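Local atomic coordinates of prolyl-ACP dehydrogenase (Oscillatoria sp., PDB entry 4IRN), a protein that oxidises a prolyl group carried on an acyl carrier protein during anatoxin-a biosynthesis, using FAD as its cofactor. Residues L108-F122 / I283-Q297. Residues are numbered along the deposited sequence; the frame is centred on the assembly and turned at random.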
loop_
_atom_site.group_PDB
_atom_site.type_symbol
_atom_site.label_atom_id
_atom_site.label_comp_id
_atom_site.label_asym_id
_atom_site.label_seq_id
_atom_site.Cartn_x
_atom_site.Cartn_y
_atom_site.Cartn_z
ATOM N N LEU A 108 -7.302 7.144 -29.252
ATOM C CA LEU A 108 -6.546 5.957 -28.801
ATOM C C LEU A 108 -7.207 5.344 -27.563
ATOM O O LEU A 108 -7.255 4.117 -27.437
ATOM C CB LEU A 108 -5.067 6.267 -28.491
ATOM C CG LEU A 108 -4.126 6.611 -29.646
ATOM C CD1 LEU A 108 -2.819 7.162 -29.127
ATOM C CD2 LEU A 108 -3.869 5.421 -30.548
ATOM N N GLN A 109 -7.754 6.250 -26.632
ATOM C CA GLN A 109 -8.488 5.810 -25.457
ATOM C C GLN A 109 -9.706 5.008 -25.939
ATOM O O GLN A 109 -9.934 3.896 -25.455
ATOM C CB GLN A 109 -8.913 7.012 -24.593
ATOM C CG GLN A 109 -9.163 6.670 -23.129
ATOM C CD GLN A 109 -10.593 6.304 -22.825
ATOM O OE1 GLN A 109 -11.494 6.452 -23.651
ATOM N NE2 GLN A 109 -10.845 5.872 -21.600
ATOM N N GLY A 110 -10.398 5.501 -26.987
ATOM C CA GLY A 110 -11.557 4.876 -27.622
ATOM C C GLY A 110 -11.227 3.541 -28.254
ATOM O O GLY A 110 -12.005 2.592 -28.139
ATOM N N LEU A 111 -10.045 3.461 -28.898
ATOM C CA LEU A 111 -9.556 2.242 -29.539
ATOM C C LEU A 111 -9.335 1.145 -28.496
ATOM O O LEU A 111 -9.732 0.011 -28.731
ATOM C CB LEU A 111 -8.266 2.517 -30.359
ATOM C CG LEU A 111 -7.672 1.343 -31.172
ATOM C CD1 LEU A 111 -8.649 0.815 -32.239
ATOM C CD2 LEU A 111 -6.365 1.735 -31.816
ATOM N N GLY A 112 -8.740 1.504 -27.353
ATOM C CA GLY A 112 -8.476 0.587 -26.249
ATOM C C GLY A 112 -9.738 0.022 -25.632
ATOM O O GLY A 112 -9.765 -1.146 -25.252
ATOM N N TYR A 113 -10.801 0.844 -25.554
ATOM C CA TYR A 113 -12.103 0.456 -25.024
ATOM C C TYR A 113 -12.808 -0.523 -25.990
ATOM O O TYR A 113 -13.356 -1.535 -25.544
ATOM C CB TYR A 113 -12.972 1.708 -24.750
ATOM C CG TYR A 113 -14.385 1.398 -24.275
ATOM C CD1 TYR A 113 -15.403 1.102 -25.185
ATOM C CD2 TYR A 113 -14.694 1.354 -22.914
ATOM C CE1 TYR A 113 -16.684 0.747 -24.751
ATOM C CE2 TYR A 113 -15.988 1.062 -22.473
ATOM C CZ TYR A 113 -16.984 0.771 -23.396
ATOM O OH TYR A 113 -18.228 0.384 -22.950
ATOM N N GLY A 114 -12.788 -0.206 -27.289
ATOM C CA GLY A 114 -13.428 -0.995 -28.336
ATOM C C GLY A 114 -12.688 -2.234 -28.799
ATOM O O GLY A 114 -13.321 -3.195 -29.246
ATOM N N CYS A 115 -11.349 -2.216 -28.743
ATOM C CA CYS A 115 -10.493 -3.327 -29.175
ATOM C C CYS A 115 -9.952 -4.090 -27.973
ATOM O O CYS A 115 -9.311 -3.493 -27.099
ATOM C CB CYS A 115 -9.370 -2.828 -30.079
ATOM S SG CYS A 115 -8.345 -4.140 -30.789
ATOM N N LYS A 116 -10.215 -5.406 -27.927
ATOM C CA LYS A 116 -9.794 -6.270 -26.821
ATOM C C LYS A 116 -8.373 -6.824 -27.002
ATOM O O LYS A 116 -7.764 -7.286 -26.036
ATOM C CB LYS A 116 -10.814 -7.403 -26.595
ATOM C CG LYS A 116 -12.137 -6.962 -25.967
ATOM C CD LYS A 116 -13.052 -8.153 -25.750
ATOM C CE LYS A 116 -14.264 -7.810 -24.927
ATOM N NZ LYS A 116 -15.195 -8.953 -24.814
ATOM N N ASP A 117 -7.855 -6.795 -28.240
ATOM C CA ASP A 117 -6.532 -7.302 -28.595
ATOM C C ASP A 117 -5.463 -6.295 -28.170
ATOM O O ASP A 117 -5.083 -5.406 -28.946
ATOM C CB ASP A 117 -6.458 -7.628 -30.105
ATOM C CG ASP A 117 -5.300 -8.515 -30.528
ATOM O OD1 ASP A 117 -4.208 -8.388 -29.942
ATOM O OD2 ASP A 117 -5.465 -9.283 -31.508
ATOM N N ASN A 118 -4.985 -6.444 -26.927
ATOM C CA ASN A 118 -3.975 -5.571 -26.339
ATOM C C ASN A 118 -2.612 -5.686 -27.028
ATOM O O ASN A 118 -1.885 -4.693 -27.103
ATOM C CB ASN A 118 -3.875 -5.788 -24.820
ATOM C CG ASN A 118 -5.170 -5.529 -24.092
ATOM O OD1 ASN A 118 -5.722 -4.431 -24.135
ATOM N ND2 ASN A 118 -5.700 -6.541 -23.431
ATOM N N GLY A 119 -2.291 -6.875 -27.534
ATOM C CA GLY A 119 -1.047 -7.131 -28.254
ATOM C C GLY A 119 -0.953 -6.354 -29.554
ATOM O O GLY A 119 0.114 -5.813 -29.873
ATOM N N LEU A 120 -2.092 -6.268 -30.302
ATOM C CA LEU A 120 -2.184 -5.527 -31.566
ATOM C C LEU A 120 -1.999 -4.046 -31.275
ATOM O O LEU A 120 -1.201 -3.390 -31.949
ATOM C CB LEU A 120 -3.533 -5.784 -32.275
ATOM C CG LEU A 120 -3.826 -4.980 -33.561
ATOM C CD1 LEU A 120 -3.189 -5.615 -34.801
ATOM C CD2 LEU A 120 -5.306 -4.825 -33.764
ATOM N N ILE A 121 -2.705 -3.546 -30.239
ATOM C CA ILE A 121 -2.638 -2.165 -29.768
ATOM C C ILE A 121 -1.172 -1.780 -29.444
ATOM O O ILE A 121 -0.709 -0.725 -29.886
ATOM C CB ILE A 121 -3.608 -1.941 -28.574
ATOM C CG1 ILE A 121 -5.092 -2.074 -29.015
ATOM C CG2 ILE A 121 -3.348 -0.592 -27.920
ATOM C CD1 ILE A 121 -6.111 -2.356 -27.874
ATOM N N PHE A 122 -0.444 -2.660 -28.712
ATOM C CA PHE A 122 0.959 -2.444 -28.352
ATOM C C PHE A 122 1.848 -2.405 -29.602
ATOM O O PHE A 122 2.680 -1.501 -29.721
ATOM C CB PHE A 122 1.441 -3.477 -27.313
ATOM C CG PHE A 122 2.941 -3.575 -27.124
ATOM C CD1 PHE A 122 3.682 -2.479 -26.692
ATOM C CD2 PHE A 122 3.611 -4.773 -27.353
ATOM C CE1 PHE A 122 5.066 -2.573 -26.536
ATOM C CE2 PHE A 122 4.991 -4.871 -27.170
ATOM C CZ PHE A 122 5.708 -3.775 -26.761
ATOM N N ILE A 283 2.016 5.216 -25.480
ATOM C CA ILE A 283 1.874 3.764 -25.650
ATOM C C ILE A 283 0.734 3.199 -24.770
ATOM O O ILE A 283 0.126 2.191 -25.132
ATOM C CB ILE A 283 3.230 3.012 -25.464
ATOM C CG1 ILE A 283 3.248 1.663 -26.199
ATOM C CG2 ILE A 283 3.645 2.865 -23.984
ATOM C CD1 ILE A 283 4.558 1.358 -26.912
ATOM N N LEU A 284 0.439 3.870 -23.639
ATOM C CA LEU A 284 -0.574 3.457 -22.669
ATOM C C LEU A 284 -1.880 4.253 -22.750
ATOM O O LEU A 284 -2.724 4.131 -21.862
ATOM C CB LEU A 284 0.016 3.470 -21.237
ATOM C CG LEU A 284 1.116 2.444 -20.915
ATOM C CD1 LEU A 284 1.564 2.573 -19.473
ATOM C CD2 LEU A 284 0.649 1.023 -21.180
ATOM N N ALA A 285 -2.058 5.047 -23.827
ATOM C CA ALA A 285 -3.265 5.840 -24.058
ATOM C C ALA A 285 -4.472 4.910 -24.191
ATOM O O ALA A 285 -5.524 5.179 -23.604
ATOM C CB ALA A 285 -3.107 6.682 -25.314
ATOM N N ALA A 286 -4.297 3.790 -24.922
ATOM C CA ALA A 286 -5.334 2.785 -25.140
ATOM C C ALA A 286 -5.615 1.956 -23.890
ATOM O O ALA A 286 -6.745 1.505 -23.715
ATOM C CB ALA A 286 -4.952 1.892 -26.288
ATOM N N ALA A 287 -4.596 1.778 -23.013
ATOM C CA ALA A 287 -4.690 1.055 -21.738
ATOM C C ALA A 287 -5.715 1.724 -20.816
ATOM O O ALA A 287 -6.415 1.023 -20.084
ATOM C CB ALA A 287 -3.332 0.997 -21.059
ATOM N N VAL A 288 -5.839 3.074 -20.907
ATOM C CA VAL A 288 -6.808 3.894 -20.168
ATOM C C VAL A 288 -8.227 3.484 -20.614
ATOM O O VAL A 288 -9.129 3.390 -19.773
ATOM C CB VAL A 288 -6.535 5.424 -20.328
ATOM C CG1 VAL A 288 -7.485 6.257 -19.471
ATOM C CG2 VAL A 288 -5.083 5.764 -19.982
ATOM N N GLY A 289 -8.382 3.200 -21.915
ATOM C CA GLY A 289 -9.632 2.744 -22.520
ATOM C C GLY A 289 -10.027 1.364 -22.040
ATOM O O GLY A 289 -11.200 1.125 -21.733
ATOM N N THR A 290 -9.026 0.458 -21.934
ATOM C CA THR A 290 -9.162 -0.914 -21.430
ATOM C C THR A 290 -9.619 -0.868 -19.962
ATOM O O THR A 290 -10.495 -1.640 -19.569
ATOM C CB THR A 290 -7.827 -1.662 -21.592
ATOM O OG1 THR A 290 -7.406 -1.586 -22.958
ATOM C CG2 THR A 290 -7.893 -3.114 -21.134
ATOM N N MET A 291 -9.041 0.064 -19.175
ATOM C CA MET A 291 -9.365 0.285 -17.773
ATOM C C MET A 291 -10.823 0.718 -17.622
ATOM O O MET A 291 -11.490 0.274 -16.682
ATOM C CB MET A 291 -8.429 1.337 -17.163
ATOM C CG MET A 291 -6.992 0.849 -16.955
ATOM S SD MET A 291 -5.840 2.158 -16.461
ATOM C CE MET A 291 -6.361 2.417 -14.799
ATOM N N GLU A 292 -11.325 1.557 -18.564
ATOM C CA GLU A 292 -12.715 2.017 -18.592
ATOM C C GLU A 292 -13.651 0.836 -18.882
ATOM O O GLU A 292 -14.703 0.742 -18.252
ATOM C CB GLU A 292 -12.911 3.137 -19.629
ATOM C CG GLU A 292 -14.194 3.938 -19.450
ATOM C CD GLU A 292 -14.388 5.094 -20.414
ATOM O OE1 GLU A 292 -13.531 6.008 -20.433
ATOM O OE2 GLU A 292 -15.416 5.100 -21.130
ATOM N N ARG A 293 -13.252 -0.071 -19.812
ATOM C CA ARG A 293 -14.034 -1.262 -20.166
ATOM C C ARG A 293 -14.168 -2.224 -18.983
ATOM O O ARG A 293 -15.282 -2.670 -18.700
ATOM C CB ARG A 293 -13.481 -1.986 -21.414
ATOM C CG ARG A 293 -14.349 -3.191 -21.848
ATOM C CD ARG A 293 -13.874 -3.886 -23.105
ATOM N NE ARG A 293 -12.609 -4.584 -22.910
ATOM C CZ ARG A 293 -11.455 -4.204 -23.443
ATOM N NH1 ARG A 293 -11.397 -3.134 -24.223
ATOM N NH2 ARG A 293 -10.350 -4.895 -23.205
ATOM N N LEU A 294 -13.061 -2.510 -18.288
ATOM C CA LEU A 294 -13.047 -3.390 -17.112
ATOM C C LEU A 294 -13.811 -2.834 -15.930
ATOM O O LEU A 294 -14.348 -3.605 -15.158
ATOM C CB LEU A 294 -11.621 -3.768 -16.681
ATOM C CG LEU A 294 -10.658 -4.351 -17.734
ATOM C CD1 LEU A 294 -9.285 -4.529 -17.133
ATOM C CD2 LEU A 294 -11.177 -5.656 -18.333
ATOM N N LEU A 295 -13.857 -1.503 -15.776
ATOM C CA LEU A 295 -14.617 -0.864 -14.697
ATOM C C LEU A 295 -16.111 -1.089 -14.911
ATOM O O LEU A 295 -16.784 -1.547 -13.981
ATOM C CB LEU A 295 -14.287 0.652 -14.561
ATOM C CG LEU A 295 -15.117 1.503 -13.562
ATOM C CD1 LEU A 295 -15.086 0.932 -12.135
ATOM C CD2 LEU A 295 -14.633 2.927 -13.557
ATOM N N GLU A 296 -16.617 -0.798 -16.134
ATOM C CA GLU A 296 -18.031 -0.963 -16.477
ATOM C C GLU A 296 -18.452 -2.445 -16.424
ATOM O O GLU A 296 -19.569 -2.761 -16.000
ATOM C CB GLU A 296 -18.378 -0.349 -17.847
ATOM C CG GLU A 296 -18.051 1.123 -18.064
ATOM C CD GLU A 296 -18.360 1.681 -19.447
ATOM O OE1 GLU A 296 -18.709 0.898 -20.358
ATOM O OE2 GLU A 296 -18.176 2.904 -19.638
ATOM N N GLN A 297 -17.549 -3.342 -16.840
ATOM C CA GLN A 297 -17.768 -4.790 -16.822
ATOM C C GLN A 297 -17.868 -5.296 -15.394
ATOM O O GLN A 297 -18.711 -6.153 -15.103
ATOM C CB GLN A 297 -16.643 -5.518 -17.551
ATOM C CG GLN A 297 -16.962 -5.716 -19.022
ATOM C CD GLN A 297 -15.886 -6.419 -19.805
ATOM O OE1 GLN A 297 -14.950 -7.014 -19.255
ATOM N NE2 GLN A 297 -15.993 -6.342 -21.122
HETATM O O HOH W 1 -8.101 -3.771 -24.704
#
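I283 reaches F122 with its CD1, which meets ring atom CD1 of F122 at the ring edge. F122 lines the FAD pocket and stacks on Y399, so this end of the contact borders the flavin site. A285 sets its methyl against CB of L108. The methyl of A286 packs on CG2 of I121. From here helix 285-297 crosses helix 108-114 at -46°, with axes only 6.2 Å apart. Two glycines, G112 and G289, allow this close approach. CA-H...O contacts line the crossing: G112 CA lies 3.2 Å from A286 O, and G289 CA lies 3.2 Å from Q109 O. Q109 fits as a knob among A285, V288, G289 and E292. A water lies within bonding distance of T290 OG1, N118 OD1 and C115 O and accepts from R293 NH2. N118 ND2 is hydrogen-bonded to E389 and D392. E292 OE1 accepts from Q109 NE2 at 2.9 Å, met from above the carboxylate plane. The other end of that amide, Q109 OE1, is held by R48. R293 bends at chi3 (68°), which turns its guanidinium back toward the end of helix 108-114. Its NH1 donates to G112 O at 2.8 Å, on a lone pair, and to Y113 O at 2.9 Å, from above the carbonyl plane. CG of K116 covers one guanidinium face, while NH2 forms a salt bridge with E389. Y113 OH donates a hydrogen bond to E296 OE1 at 2.7 Å, on the syn side of the carboxylate. The Y113 ring lies as a knob among G289, E292, R293 and E296. The contact thus joins the N-terminal and C-terminal helical regions of an acyl-CoA dehydrogenase fold. At the C-terminal end of helix 108-114, the carbonyls of G112 and Y113, together with E389, probably stabilise the positive charge of buried R293.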